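Side-chain contacts in repressor protein C2 (PDB 2R1J), which maintains phage P22 lysogeny by binding the OR and OL operators and preventing transcription of lytic genes, here represented by its N-terminal DNA-binding domain on a synthetic operator: residues 26-31 with 36-41; 9-14 with 19-24; 48-53 with 63-68. All coordinates share one frame; numbering follows the deposited sequence.

Contact 1. Residues 26-31 with 36-41; sequences KMVGVS and SQWERS. With nucleotides of chain A; nucleotides of chain B.
V28 and V30 meet the far end of W38, and the indole illustrates how one side chain can serve core and DNA together. From CB the ring is placed with CG anti to the carbonyl carbon (chi1 -61°), which sends the indole across to the two valines. Along its pyrrole side, CD1 lies near a phosphate oxygen that the next atom grips: NE1 donates to OP2 of DC13 of chain A at 2.8 Å (N-H...O 155°), with the phosphorus lying in the ring plane. CZ2 then runs past OP1 of the same phosphate at 3.6 Å. At the tip, CH2 touches V30 CG2 at 3.8 Å, an oblique approach, and V28 CG1 at 4.1 Å, which comes in at the ring edge. L53 and N49 of helix 47-56 also pack on the indole.

The segments belong to the two helices of a helix-turn-helix, 21-28 and 32-39, with G29 turning the chain at positive phi. S31 opens the second helix: its N and OG both donate to OP2 of DT14 of chain A, while OG also caps A34 N. One turn and a half further on, Q37 reads a base, NE2 donating to DT14 O4 at 3.1 Å, and its OE1 lies 3.5 Å from the thymine methyl C7. S36 OG is gripped three ways. It donates to OP2 of DT4 of chain B at 2.8 Å and receives R40 NE and NH2 side-on, within the guanidinium plane; R40 also pairs with E42, and one guanidinium face lies over the DT4 sugar.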
loop_
_atom_site.group_PDB
_atom_site.type_symbol
_atom_site.label_atom_id
_atom_site.label_comp_id
_atom_site.label_asym_id
_atom_site.label_seq_id
_atom_site.Cartn_x
_atom_site.Cartn_y
_atom_site.Cartn_z
ATOM N N LYS C 26 -14.573 -7.489 -6.469
ATOM C CA LYS C 26 -14.210 -8.167 -7.709
ATOM C C LYS C 26 -13.175 -7.358 -8.483
ATOM O O LYS C 26 -12.237 -7.910 -9.066
ATOM C CB LYS C 26 -15.462 -8.373 -8.584
ATOM C CG LYS C 26 -15.201 -9.131 -9.878
ATOM C CD LYS C 26 -14.879 -10.586 -9.617
ATOM C CE LYS C 26 -14.368 -11.272 -10.886
ATOM N NZ LYS C 26 -13.915 -12.669 -10.610
ATOM N N MET C 27 -13.346 -6.041 -8.492
ATOM C CA MET C 27 -12.425 -5.144 -9.175
ATOM C C MET C 27 -11.023 -5.145 -8.545
ATOM O O MET C 27 -10.018 -5.078 -9.250
ATOM C CB MET C 27 -12.968 -3.717 -9.145
ATOM C CG MET C 27 -14.217 -3.459 -9.993
ATOM S SD MET C 27 -14.826 -1.754 -9.661
ATOM C CE MET C 27 -13.730 -0.848 -10.744
ATOM N N VAL C 28 -10.977 -5.210 -7.213
ATOM C CA VAL C 28 -9.716 -5.197 -6.445
ATOM C C VAL C 28 -9.075 -6.575 -6.305
ATOM O O VAL C 28 -7.847 -6.684 -6.225
ATOM C CB VAL C 28 -9.977 -4.614 -5.028
ATOM C CG1 VAL C 28 -8.716 -4.667 -4.153
ATOM C CG2 VAL C 28 -10.491 -3.185 -5.174
ATOM N N GLY C 29 -9.893 -7.613 -6.271
ATOM C CA GLY C 29 -9.367 -8.957 -6.114
ATOM C C GLY C 29 -9.480 -9.474 -4.687
ATOM O O GLY C 29 -8.655 -10.278 -4.248
ATOM N N VAL C 30 -10.485 -8.992 -3.954
ATOM C CA VAL C 30 -10.733 -9.445 -2.588
ATOM C C VAL C 30 -12.213 -9.708 -2.429
ATOM O O VAL C 30 -12.995 -9.416 -3.330
ATOM C CB VAL C 30 -10.317 -8.407 -1.523
ATOM C CG1 VAL C 30 -8.805 -8.157 -1.617
ATOM C CG2 VAL C 30 -11.068 -7.093 -1.700
ATOM N N SER C 31 -12.590 -10.250 -1.279
ATOM C CA SER C 31 -13.987 -10.545 -1.005
ATOM C C SER C 31 -14.754 -9.288 -0.635
ATOM O O SER C 31 -14.184 -8.251 -0.310
ATOM C CB SER C 31 -14.096 -11.530 0.156
ATOM O OG SER C 31 -13.650 -10.955 1.370
ATOM N N SER C 36 -15.894 -4.523 3.298
ATOM C CA SER C 36 -16.652 -4.145 4.492
ATOM C C SER C 36 -15.736 -3.849 5.664
ATOM O O SER C 36 -15.932 -2.888 6.406
ATOM C CB SER C 36 -17.647 -5.251 4.860
ATOM O OG SER C 36 -18.226 -5.007 6.125
ATOM N N GLN C 37 -14.685 -4.658 5.804
ATOM C CA GLN C 37 -13.747 -4.453 6.894
ATOM C C GLN C 37 -12.959 -3.151 6.715
ATOM O O GLN C 37 -12.742 -2.441 7.683
ATOM C CB GLN C 37 -12.820 -5.671 6.998
ATOM C CG GLN C 37 -13.520 -6.942 7.369
ATOM C CD GLN C 37 -12.660 -8.180 7.109
ATOM O OE1 GLN C 37 -11.776 -8.166 6.245
ATOM N NE2 GLN C 37 -12.938 -9.257 7.837
ATOM N N TRP C 38 -12.531 -2.837 5.495
ATOM C CA TRP C 38 -11.803 -1.603 5.257
ATOM C C TRP C 38 -12.707 -0.396 5.505
ATOM O O TRP C 38 -12.280 0.592 6.111
ATOM C CB TRP C 38 -11.292 -1.505 3.822
ATOM C CG TRP C 38 -10.347 -2.608 3.460
ATOM C CD1 TRP C 38 -9.654 -3.420 4.328
ATOM C CD2 TRP C 38 -10.011 -3.030 2.148
ATOM N NE1 TRP C 38 -8.910 -4.342 3.615
ATOM C CE2 TRP C 38 -9.109 -4.125 2.273
ATOM C CE3 TRP C 38 -10.382 -2.598 0.873
ATOM C CZ2 TRP C 38 -8.581 -4.794 1.164
ATOM C CZ3 TRP C 38 -9.862 -3.262 -0.240
ATOM C CH2 TRP C 38 -8.967 -4.352 -0.090
ATOM N N GLU C 39 -13.954 -0.482 5.049
ATOM C CA GLU C 39 -14.855 0.675 5.204
ATOM C C GLU C 39 -15.180 0.993 6.650
ATOM O O GLU C 39 -15.339 2.166 7.001
ATOM C CB GLU C 39 -16.159 0.477 4.404
ATOM C CG GLU C 39 -15.886 0.292 2.937
ATOM C CD GLU C 39 -17.119 0.388 2.045
ATOM O OE1 GLU C 39 -18.229 0.130 2.531
ATOM O OE2 GLU C 39 -16.932 0.692 0.856
ATOM N N ARG C 40 -15.273 -0.038 7.479
ATOM C CA ARG C 40 -15.586 0.126 8.890
ATOM C C ARG C 40 -14.326 0.280 9.747
ATOM O O ARG C 40 -14.390 0.339 10.978
ATOM C CB ARG C 40 -16.416 -1.053 9.381
ATOM C CG ARG C 40 -17.840 -1.089 8.810
ATOM C CD ARG C 40 -18.605 -2.290 9.284
ATOM N NE ARG C 40 -18.060 -3.501 8.694
ATOM C CZ ARG C 40 -17.201 -4.310 9.308
ATOM N NH1 ARG C 40 -16.807 -4.040 10.547
ATOM N NH2 ARG C 40 -16.710 -5.357 8.663
ATOM N N SER C 41 -13.188 0.349 9.081
ATOM C CA SER C 41 -11.910 0.507 9.777
ATOM C C SER C 41 -11.558 -0.682 10.697
ATOM O O SER C 41 -10.806 -0.525 11.675
ATOM C CB SER C 41 -11.912 1.821 10.564
ATOM O OG SER C 41 -11.864 2.924 9.668
ATOM P P DT A 14 -10.032 -12.159 0.630
ATOM O OP1 DT A 14 -9.718 -12.259 -0.809
ATOM O OP2 DT A 14 -10.975 -11.136 1.122
ATOM O "O5'" DT A 14 -10.478 -13.595 1.131
ATOM C "C5'" DT A 14 -9.559 -14.682 1.021
ATOM C "C4'" DT A 14 -10.170 -15.926 1.613
ATOM O "O4'" DT A 14 -10.195 -15.791 3.053
ATOM C "C3'" DT A 14 -11.620 -16.074 1.161
ATOM O "O3'" DT A 14 -11.940 -17.347 0.636
ATOM C "C2'" DT A 14 -12.445 -15.805 2.398
ATOM C "C1'" DT A 14 -11.503 -16.034 3.561
ATOM N N1 DT A 14 -11.768 -15.038 4.614
ATOM C C2 DT A 14 -12.062 -15.444 5.894
ATOM O O2 DT A 14 -12.143 -16.618 6.225
ATOM N N3 DT A 14 -12.277 -14.428 6.780
ATOM C C4 DT A 14 -12.267 -13.083 6.512
ATOM O O4 DT A 14 -12.485 -12.287 7.413
ATOM C C5 DT A 14 -11.984 -12.722 5.135
ATOM C C7 DT A 14 -12.007 -11.280 4.728
ATOM C C6 DT A 14 -11.732 -13.702 4.277
ATOM P P DT B 4 -21.331 -2.745 6.352
ATOM O OP1 DT B 4 -21.440 -1.395 6.948
ATOM O OP2 DT B 4 -20.141 -3.053 5.502
ATOM O "O5'" DT B 4 -21.451 -3.782 7.548
ATOM C "C5'" DT B 4 -22.635 -3.790 8.349
ATOM C "C4'" DT B 4 -22.614 -4.917 9.353
ATOM O "O4'" DT B 4 -22.755 -6.192 8.694
ATOM C "C3'" DT B 4 -21.374 -5.027 10.241
ATOM O "O3'" DT B 4 -21.842 -5.296 11.561
ATOM C "C2'" DT B 4 -20.635 -6.230 9.672
ATOM C "C1'" DT B 4 -21.776 -7.103 9.191
ATOM N N1 DT B 4 -21.481 -8.045 8.097
ATOM C C2 DT B 4 -21.841 -9.375 8.255
ATOM O O2 DT B 4 -22.259 -9.843 9.300
ATOM N N3 DT B 4 -21.683 -10.147 7.137
ATOM C C4 DT B 4 -21.191 -9.744 5.914
ATOM O O4 DT B 4 -21.160 -10.533 4.985
ATOM C C5 DT B 4 -20.757 -8.368 5.839
ATOM C C7 DT B 4 -20.152 -7.870 4.568
ATOM C C6 DT B 4 -20.917 -7.591 6.924
ATOM P P DC A 13 -6.081 -7.004 3.431
ATOM O OP1 DC A 13 -5.538 -6.199 2.337
ATOM O OP2 DC A 13 -7.400 -6.686 4.020
ATOM O "O5'" DC A 13 -6.199 -8.459 2.827
ATOM C "C5'" DC A 13 -7.455 -9.096 2.677
ATOM C "C4'" DC A 13 -7.292 -10.578 2.917
ATOM O "O4'" DC A 13 -7.045 -10.763 4.341
ATOM C "C3'" DC A 13 -8.587 -11.339 2.634
ATOM O "O3'" DC A 13 -8.612 -11.937 1.359
ATOM C "C2'" DC A 13 -8.679 -12.383 3.732
ATOM C "C1'" DC A 13 -7.663 -11.969 4.789
ATOM N N1 DC A 13 -8.353 -11.696 6.069
ATOM C C2 DC A 13 -8.601 -12.772 6.929
ATOM O O2 DC A 13 -8.321 -13.895 6.541
ATOM N N3 DC A 13 -9.165 -12.552 8.135
ATOM C C4 DC A 13 -9.524 -11.318 8.493
ATOM N N4 DC A 13 -10.046 -11.143 9.720
ATOM C C5 DC A 13 -9.345 -10.205 7.616
ATOM C C6 DC A 13 -8.745 -10.434 6.428
#

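Contact 2. Residues 9-14 with 19-24; sequences RIRARR and IRQAAL. With nucleotides of chain B.
R14 contributes by far the most buried surface here, and its guanidinium lies across Q21 and beside the backbone of I19. An anti start (chi1 179°) and an extended chi2 carry CG past I19 CG1 at 3.8 Å and CD to 3.8 Å from L24 CD2; the bend at chi3 then turns the guanidinium over Q21. At the edge of the group NH1 donates to I19 O at 3.0 Å, in the carbonyl plane and within the guanidinium plane as well. NH1 adds a weak bond to OP1 of DT3 of chain B, but the main polar partner is E39, whose OE2 takes NE in a salt bridge.

Q21 supplies the cover for one face: its CG sits 3.6 Å above the centre of the guanidinium, and the amide is turned 72° from that plane. The residue holds the DNA with two nitrogens. Its backbone N, at the start of helix 21-28, donates almost straight to OP2 of DT3 at 2.8 Å (170°), and NE2 reaches OP2 of DT4 of chain B at 2.9 Å while also bonding E39 OE1. R11 joins at the neighbouring oxygen, NH2 to DT4 OP1 at 2.7 Å, and its NE pairs with E39. E39 thus bonds all three side chains, consistent with a second-shell role in orienting R11 and Q21. A helix N terminus and its first glutamine clamped on the DNA sugar-phosphate backbone are characteristic of helix-turn-helix repressors of the lambda and 434 type.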
loop_
_atom_site.group_PDB
_atom_site.type_symbol
_atom_site.label_atom_id
_atom_site.label_comp_id
_atom_site.label_asym_id
_atom_site.label_seq_id
_atom_site.Cartn_x
_atom_site.Cartn_y
_atom_site.Cartn_z
ATOM N N ARG C 9 -13.483 7.417 3.602
ATOM C CA ARG C 9 -13.172 7.888 2.263
ATOM C C ARG C 9 -13.394 6.778 1.245
ATOM O O ARG C 9 -13.764 7.030 0.097
ATOM C CB ARG C 9 -11.732 8.388 2.198
ATOM C CG ARG C 9 -11.546 9.712 2.928
ATOM C CD ARG C 9 -10.143 10.282 2.749
ATOM N NE ARG C 9 -9.147 9.592 3.568
ATOM C CZ ARG C 9 -8.933 9.827 4.860
ATOM N NH1 ARG C 9 -9.647 10.746 5.514
ATOM N NH2 ARG C 9 -7.986 9.146 5.506
ATOM N N ILE C 10 -13.169 5.541 1.671
ATOM C CA ILE C 10 -13.372 4.402 0.795
ATOM C C ILE C 10 -14.860 4.240 0.492
ATOM O O ILE C 10 -15.243 4.114 -0.682
ATOM C CB ILE C 10 -12.823 3.099 1.450
ATOM C CG1 ILE C 10 -11.287 3.157 1.479
ATOM C CG2 ILE C 10 -13.248 1.881 0.665
ATOM C CD1 ILE C 10 -10.652 1.938 2.170
ATOM N N ARG C 11 -15.690 4.259 1.532
ATOM C CA ARG C 11 -17.124 4.077 1.333
ATOM C C ARG C 11 -17.695 5.222 0.516
ATOM O O ARG C 11 -18.422 4.982 -0.437
ATOM C CB ARG C 11 -17.857 3.935 2.675
ATOM C CG ARG C 11 -19.378 3.906 2.561
ATOM C CD ARG C 11 -20.023 3.487 3.867
ATOM N NE ARG C 11 -19.794 2.065 4.128
ATOM C CZ ARG C 11 -20.129 1.436 5.252
ATOM N NH1 ARG C 11 -20.718 2.095 6.241
ATOM N NH2 ARG C 11 -19.856 0.141 5.389
ATOM N N ALA C 12 -17.355 6.462 0.859
ATOM C CA ALA C 12 -17.904 7.579 0.091
ATOM C C ALA C 12 -17.542 7.470 -1.384
ATOM O O ALA C 12 -18.369 7.724 -2.265
ATOM C CB ALA C 12 -17.423 8.899 0.649
ATOM N N ARG C 13 -16.308 7.073 -1.664
ATOM C CA ARG C 13 -15.850 6.946 -3.037
ATOM C C ARG C 13 -16.596 5.831 -3.767
ATOM O O ARG C 13 -16.925 5.957 -4.955
ATOM C CB ARG C 13 -14.342 6.695 -3.039
ATOM C CG ARG C 13 -13.610 7.252 -4.223
ATOM C CD ARG C 13 -13.800 8.751 -4.303
ATOM N NE ARG C 13 -13.054 9.334 -5.409
ATOM C CZ ARG C 13 -13.246 9.028 -6.689
ATOM N NH1 ARG C 13 -12.516 9.614 -7.631
ATOM N NH2 ARG C 13 -14.168 8.136 -7.030
ATOM N N ARG C 14 -16.872 4.736 -3.061
ATOM C CA ARG C 14 -17.598 3.619 -3.649
ATOM C C ARG C 14 -19.040 4.053 -3.981
ATOM O O ARG C 14 -19.546 3.736 -5.057
ATOM C CB ARG C 14 -17.633 2.430 -2.690
ATOM C CG ARG C 14 -18.401 1.238 -3.251
ATOM C CD ARG C 14 -18.294 0.013 -2.362
ATOM N NE ARG C 14 -18.813 0.230 -1.011
ATOM C CZ ARG C 14 -20.101 0.261 -0.694
ATOM N NH1 ARG C 14 -21.024 0.091 -1.645
ATOM N NH2 ARG C 14 -20.465 0.454 0.570
ATOM N N ILE C 19 -21.618 1.265 -6.876
ATOM C CA ILE C 19 -21.388 -0.167 -7.016
ATOM C C ILE C 19 -21.447 -0.806 -5.637
ATOM O O ILE C 19 -21.173 -0.149 -4.634
ATOM C CB ILE C 19 -20.034 -0.461 -7.678
ATOM C CG1 ILE C 19 -18.903 0.155 -6.861
ATOM C CG2 ILE C 19 -20.022 0.098 -9.105
ATOM C CD1 ILE C 19 -17.536 -0.199 -7.371
ATOM N N ARG C 20 -21.839 -2.075 -5.592
ATOM C CA ARG C 20 -21.961 -2.793 -4.329
ATOM C C ARG C 20 -20.553 -3.161 -3.826
ATOM O O ARG C 20 -19.577 -3.045 -4.570
ATOM C CB ARG C 20 -22.797 -4.065 -4.519
ATOM C CG ARG C 20 -22.271 -5.022 -5.603
ATOM C CD ARG C 20 -23.040 -6.329 -5.620
ATOM N NE ARG C 20 -22.539 -7.239 -6.651
ATOM C CZ ARG C 20 -23.018 -8.462 -6.874
ATOM N NH1 ARG C 20 -24.019 -8.947 -6.144
ATOM N NH2 ARG C 20 -22.481 -9.213 -7.824
ATOM N N GLN C 21 -20.457 -3.574 -2.565
ATOM C CA GLN C 21 -19.157 -3.953 -2.000
ATOM C C GLN C 21 -18.592 -5.141 -2.765
ATOM O O GLN C 21 -17.382 -5.211 -3.037
ATOM C CB GLN C 21 -19.290 -4.330 -0.521
ATOM C CG GLN C 21 -19.609 -3.157 0.386
ATOM C CD GLN C 21 -19.651 -3.536 1.858
ATOM O OE1 GLN C 21 -20.001 -4.657 2.216
ATOM N NE2 GLN C 21 -19.310 -2.585 2.723
ATOM N N ALA C 22 -19.465 -6.080 -3.104
ATOM C CA ALA C 22 -19.038 -7.255 -3.848
ATOM C C ALA C 22 -18.457 -6.862 -5.207
ATOM O O ALA C 22 -17.497 -7.483 -5.691
ATOM C CB ALA C 22 -20.190 -8.232 -4.027
ATOM N N ALA C 23 -19.022 -5.833 -5.836
ATOM C CA ALA C 23 -18.522 -5.412 -7.138
ATOM C C ALA C 23 -17.151 -4.766 -7.000
ATOM O O ALA C 23 -16.273 -4.976 -7.841
ATOM C CB ALA C 23 -19.514 -4.429 -7.813
ATOM N N LEU C 24 -16.964 -3.964 -5.958
ATOM C CA LEU C 24 -15.652 -3.344 -5.755
ATOM C C LEU C 24 -14.636 -4.462 -5.432
ATOM O O LEU C 24 -13.509 -4.451 -5.926
ATOM C CB LEU C 24 -15.705 -2.331 -4.597
ATOM C CG LEU C 24 -14.374 -1.621 -4.273
ATOM C CD1 LEU C 24 -13.842 -0.876 -5.489
ATOM C CD2 LEU C 24 -14.599 -0.656 -3.130
ATOM P P DT B 3 -23.617 -3.159 -0.222
ATOM O OP1 DT B 3 -23.490 -1.684 -0.272
ATOM O OP2 DT B 3 -22.771 -4.001 -1.089
ATOM O "O5'" DT B 3 -23.471 -3.615 1.296
ATOM C "C5'" DT B 3 -24.242 -2.963 2.292
ATOM C "C4'" DT B 3 -24.057 -3.604 3.649
ATOM O "O4'" DT B 3 -24.541 -4.970 3.652
ATOM C "C3'" DT B 3 -22.638 -3.645 4.236
ATOM O "O3'" DT B 3 -22.690 -3.028 5.524
ATOM C "C2'" DT B 3 -22.346 -5.135 4.362
ATOM C "C1'" DT B 3 -23.731 -5.719 4.543
ATOM N N1 DT B 3 -23.884 -7.148 4.209
ATOM C C2 DT B 3 -24.272 -8.020 5.202
ATOM O O2 DT B 3 -24.463 -7.681 6.353
ATOM N N3 DT B 3 -24.427 -9.316 4.797
ATOM C C4 DT B 3 -24.236 -9.823 3.530
ATOM O O4 DT B 3 -24.429 -11.029 3.317
ATOM C C5 DT B 3 -23.813 -8.861 2.540
ATOM C C7 DT B 3 -23.559 -9.320 1.135
ATOM C C6 DT B 3 -23.657 -7.587 2.925
ATOM P P DT B 4 -21.331 -2.745 6.352
ATOM O OP1 DT B 4 -21.440 -1.395 6.948
ATOM O OP2 DT B 4 -20.141 -3.053 5.502
ATOM O "O5'" DT B 4 -21.451 -3.782 7.548
ATOM C "C5'" DT B 4 -22.635 -3.790 8.349
ATOM C "C4'" DT B 4 -22.614 -4.917 9.353
ATOM O "O4'" DT B 4 -22.755 -6.192 8.694
ATOM C "C3'" DT B 4 -21.374 -5.027 10.241
ATOM O "O3'" DT B 4 -21.842 -5.296 11.561
ATOM C "C2'" DT B 4 -20.635 -6.230 9.672
ATOM C "C1'" DT B 4 -21.776 -7.103 9.191
ATOM N N1 DT B 4 -21.481 -8.045 8.097
ATOM C C2 DT B 4 -21.841 -9.375 8.255
ATOM O O2 DT B 4 -22.259 -9.843 9.300
ATOM N N3 DT B 4 -21.683 -10.147 7.137
ATOM C C4 DT B 4 -21.191 -9.744 5.914
ATOM O O4 DT B 4 -21.160 -10.533 4.985
ATOM C C5 DT B 4 -20.757 -8.368 5.839
ATOM C C7 DT B 4 -20.152 -7.870 4.568
ATOM C C6 DT B 4 -20.917 -7.591 6.924
#

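Contact 3. Residues 48-53 with 63-68; sequences ENLLAL and YLLKGD. With nucleotides of chain A.
L50 fits between L64 and L65, and with L53 these leucines make the whole direct contact, which is apolar. L50 divides its two methyls: CD2 touches L65 CD1 at 3.8 Å, whereas CD1 lies 4.1 Å from L64 CD1 as the two side chains pass alongside, pointing contrary ways. One helical turn on, L53 uses CD2 to meet that same L64 CD1 at 3.8 Å, so a single methyl of L64 faces both leucines of helix 47-56. L50 and L53 share a first torsion, CG anti to the backbone N (chi1 174° and 176°), which points CG of both toward helix 61-66; from there L50 employs both methyls and L53 its CD2. I10 of helix 6-17 packs on both L53 and L64.

Polar bonds lie round this apolar centre. L64 O accepts from R9 NE, which ties the last helix to the first. On the DNA side, N49 ND2 donates to OP1 of DC13 of chain A at 2.8 Å, nearly straight at 171°.

Packing between subunits forms the third group. L65 touches L51 of the second subunit, L50 touches G47 of that subunit, and E48 meets its L65. A last helix laid on the helix after the helix-turn-helix, with L65 reaching the partner subunit, is characteristic of the five-helix Cro/C1-type domain bound to its operator as a dimer.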
loop_
_atom_site.group_PDB
_atom_site.type_symbol
_atom_site.label_atom_id
_atom_site.label_comp_id
_atom_site.label_asym_id
_atom_site.label_seq_id
_atom_site.Cartn_x
_atom_site.Cartn_y
_atom_site.Cartn_z
ATOM N N GLU C 48 -0.445 -4.340 -1.871
ATOM C CA GLU C 48 -0.980 -4.633 -3.197
ATOM C C GLU C 48 -2.449 -4.231 -3.277
ATOM O O GLU C 48 -2.911 -3.655 -4.280
ATOM C CB GLU C 48 -0.841 -6.140 -3.481
ATOM C CG GLU C 48 -1.581 -6.643 -4.722
ATOM C CD GLU C 48 -1.158 -8.056 -5.121
ATOM O OE1 GLU C 48 -0.545 -8.747 -4.272
ATOM O OE2 GLU C 48 -1.443 -8.475 -6.275
ATOM N N ASN C 49 -3.184 -4.518 -2.211
ATOM C CA ASN C 49 -4.600 -4.225 -2.222
ATOM C C ASN C 49 -4.895 -2.723 -2.177
ATOM O O ASN C 49 -5.865 -2.269 -2.807
ATOM C CB ASN C 49 -5.305 -4.966 -1.091
ATOM C CG ASN C 49 -5.377 -6.471 -1.337
ATOM O OD1 ASN C 49 -5.278 -6.941 -2.488
ATOM N ND2 ASN C 49 -5.563 -7.242 -0.270
ATOM N N LEU C 50 -4.098 -1.943 -1.449
ATOM C CA LEU C 50 -4.346 -0.511 -1.419
ATOM C C LEU C 50 -4.145 0.062 -2.822
ATOM O O LEU C 50 -4.934 0.901 -3.273
ATOM C CB LEU C 50 -3.419 0.209 -0.423
ATOM C CG LEU C 50 -3.488 1.750 -0.395
ATOM C CD1 LEU C 50 -4.863 2.256 0.033
ATOM C CD2 LEU C 50 -2.410 2.228 0.570
ATOM N N LEU C 51 -3.105 -0.372 -3.515
ATOM C CA LEU C 51 -2.882 0.156 -4.858
ATOM C C LEU C 51 -4.031 -0.237 -5.790
ATOM O O LEU C 51 -4.546 0.606 -6.537
ATOM C CB LEU C 51 -1.536 -0.315 -5.385
ATOM C CG LEU C 51 -0.412 0.695 -5.114
ATOM C CD1 LEU C 51 -0.638 1.912 -6.037
ATOM C CD2 LEU C 51 -0.400 1.162 -3.673
ATOM N N ALA C 52 -4.473 -1.491 -5.734
ATOM C CA ALA C 52 -5.579 -1.913 -6.600
ATOM C C ALA C 52 -6.873 -1.176 -6.262
ATOM O O ALA C 52 -7.683 -0.872 -7.151
ATOM C CB ALA C 52 -5.782 -3.445 -6.499
ATOM N N LEU C 53 -7.068 -0.895 -4.977
ATOM C CA LEU C 53 -8.241 -0.189 -4.505
ATOM C C LEU C 53 -8.232 1.260 -5.031
ATOM O O LEU C 53 -9.260 1.770 -5.504
ATOM C CB LEU C 53 -8.256 -0.191 -2.973
ATOM C CG LEU C 53 -9.373 0.594 -2.279
ATOM C CD1 LEU C 53 -10.730 -0.048 -2.591
ATOM C CD2 LEU C 53 -9.125 0.600 -0.759
ATOM N N TYR C 63 -4.633 9.811 -1.043
ATOM C CA TYR C 63 -5.919 10.383 -0.678
ATOM C C TYR C 63 -6.661 9.449 0.267
ATOM O O TYR C 63 -7.218 9.883 1.267
ATOM C CB TYR C 63 -6.782 10.659 -1.922
ATOM C CG TYR C 63 -8.219 10.971 -1.563
ATOM C CD1 TYR C 63 -8.565 12.175 -0.927
ATOM C CD2 TYR C 63 -9.219 10.031 -1.771
ATOM C CE1 TYR C 63 -9.883 12.419 -0.505
ATOM C CE2 TYR C 63 -10.527 10.261 -1.354
ATOM C CZ TYR C 63 -10.852 11.455 -0.722
ATOM O OH TYR C 63 -12.144 11.665 -0.293
ATOM N N LEU C 64 -6.690 8.156 -0.049
ATOM C CA LEU C 64 -7.374 7.216 0.829
ATOM C C LEU C 64 -6.733 7.183 2.212
ATOM O O LEU C 64 -7.419 7.257 3.222
ATOM C CB LEU C 64 -7.364 5.795 0.232
ATOM C CG LEU C 64 -8.189 5.633 -1.052
ATOM C CD1 LEU C 64 -8.077 4.202 -1.580
ATOM C CD2 LEU C 64 -9.635 5.982 -0.754
ATOM N N LEU C 65 -5.413 7.088 2.250
ATOM C CA LEU C 65 -4.696 7.007 3.526
ATOM C C LEU C 65 -4.786 8.224 4.443
ATOM O O LEU C 65 -5.047 8.084 5.638
ATOM C CB LEU C 65 -3.220 6.715 3.274
ATOM C CG LEU C 65 -2.806 5.279 2.922
ATOM C CD1 LEU C 65 -1.319 5.256 2.510
ATOM C CD2 LEU C 65 -3.045 4.371 4.142
ATOM N N LYS C 66 -4.569 9.412 3.894
ATOM C CA LYS C 66 -4.574 10.612 4.725
ATOM C C LYS C 66 -5.542 11.708 4.292
ATOM O O LYS C 66 -5.773 12.666 5.036
ATOM C CB LYS C 66 -3.153 11.175 4.791
ATOM C CG LYS C 66 -2.134 10.148 5.287
ATOM C CD LYS C 66 -0.706 10.673 5.181
ATOM C CE LYS C 66 0.315 9.574 5.465
ATOM N NZ LYS C 66 0.172 8.983 6.828
ATOM N N GLY C 67 -6.103 11.561 3.096
ATOM C CA GLY C 67 -7.040 12.544 2.583
ATOM C C GLY C 67 -6.390 13.829 2.117
ATOM O O GLY C 67 -5.360 13.819 1.440
ATOM N N ASP C 68 -7.009 14.947 2.475
ATOM C CA ASP C 68 -6.502 16.258 2.103
ATOM C C ASP C 68 -6.181 17.060 3.357
ATOM O O ASP C 68 -5.052 17.591 3.437
ATOM C CB ASP C 68 -7.536 17.004 1.260
ATOM C CG ASP C 68 -7.951 16.227 0.030
ATOM O OD1 ASP C 68 -7.058 15.782 -0.721
ATOM O OD2 ASP C 68 -9.170 16.069 -0.192
ATOM O OXT ASP C 68 -7.062 17.147 4.239
ATOM P P DC A 13 -6.081 -7.004 3.431
ATOM O OP1 DC A 13 -5.538 -6.199 2.337
ATOM O OP2 DC A 13 -7.400 -6.686 4.020
ATOM O "O5'" DC A 13 -6.199 -8.459 2.827
ATOM C "C5'" DC A 13 -7.455 -9.096 2.677
ATOM C "C4'" DC A 13 -7.292 -10.578 2.917
ATOM O "O4'" DC A 13 -7.045 -10.763 4.341
ATOM C "C3'" DC A 13 -8.587 -11.339 2.634
ATOM O "O3'" DC A 13 -8.612 -11.937 1.359
ATOM C "C2'" DC A 13 -8.679 -12.383 3.732
ATOM C "C1'" DC A 13 -7.663 -11.969 4.789
ATOM N N1 DC A 13 -8.353 -11.696 6.069
ATOM C C2 DC A 13 -8.601 -12.772 6.929
ATOM O O2 DC A 13 -8.321 -13.895 6.541
ATOM N N3 DC A 13 -9.165 -12.552 8.135
ATOM C C4 DC A 13 -9.524 -11.318 8.493
ATOM N N4 DC A 13 -10.046 -11.143 9.720
ATOM C C5 DC A 13 -9.345 -10.205 7.616
ATOM C C6 DC A 13 -8.745 -10.434 6.428
#

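Overall arrangement
From the N terminus, helix 6-17 turns back through contact 2, which closes the short connection to helix 21-28. Contact 1 follows it, closing the turn between helices 21-28 and 32-39. Contact 3 comes last, bridging the loop between helices 47-56 and 61-66. The three lie in series, and none encloses or crosses another. Their residues nonetheless interlock: E39 joins contact 1 to contact 2, while R9 and I10 join helix 6-17 to contact 3. Contacts 1 and 2 thereby fix the operator-facing helices, while contact 3, across the chain's centre, joins helix 47-56, on which W38 and V28 rest, to helix 61-66 and the second subunit.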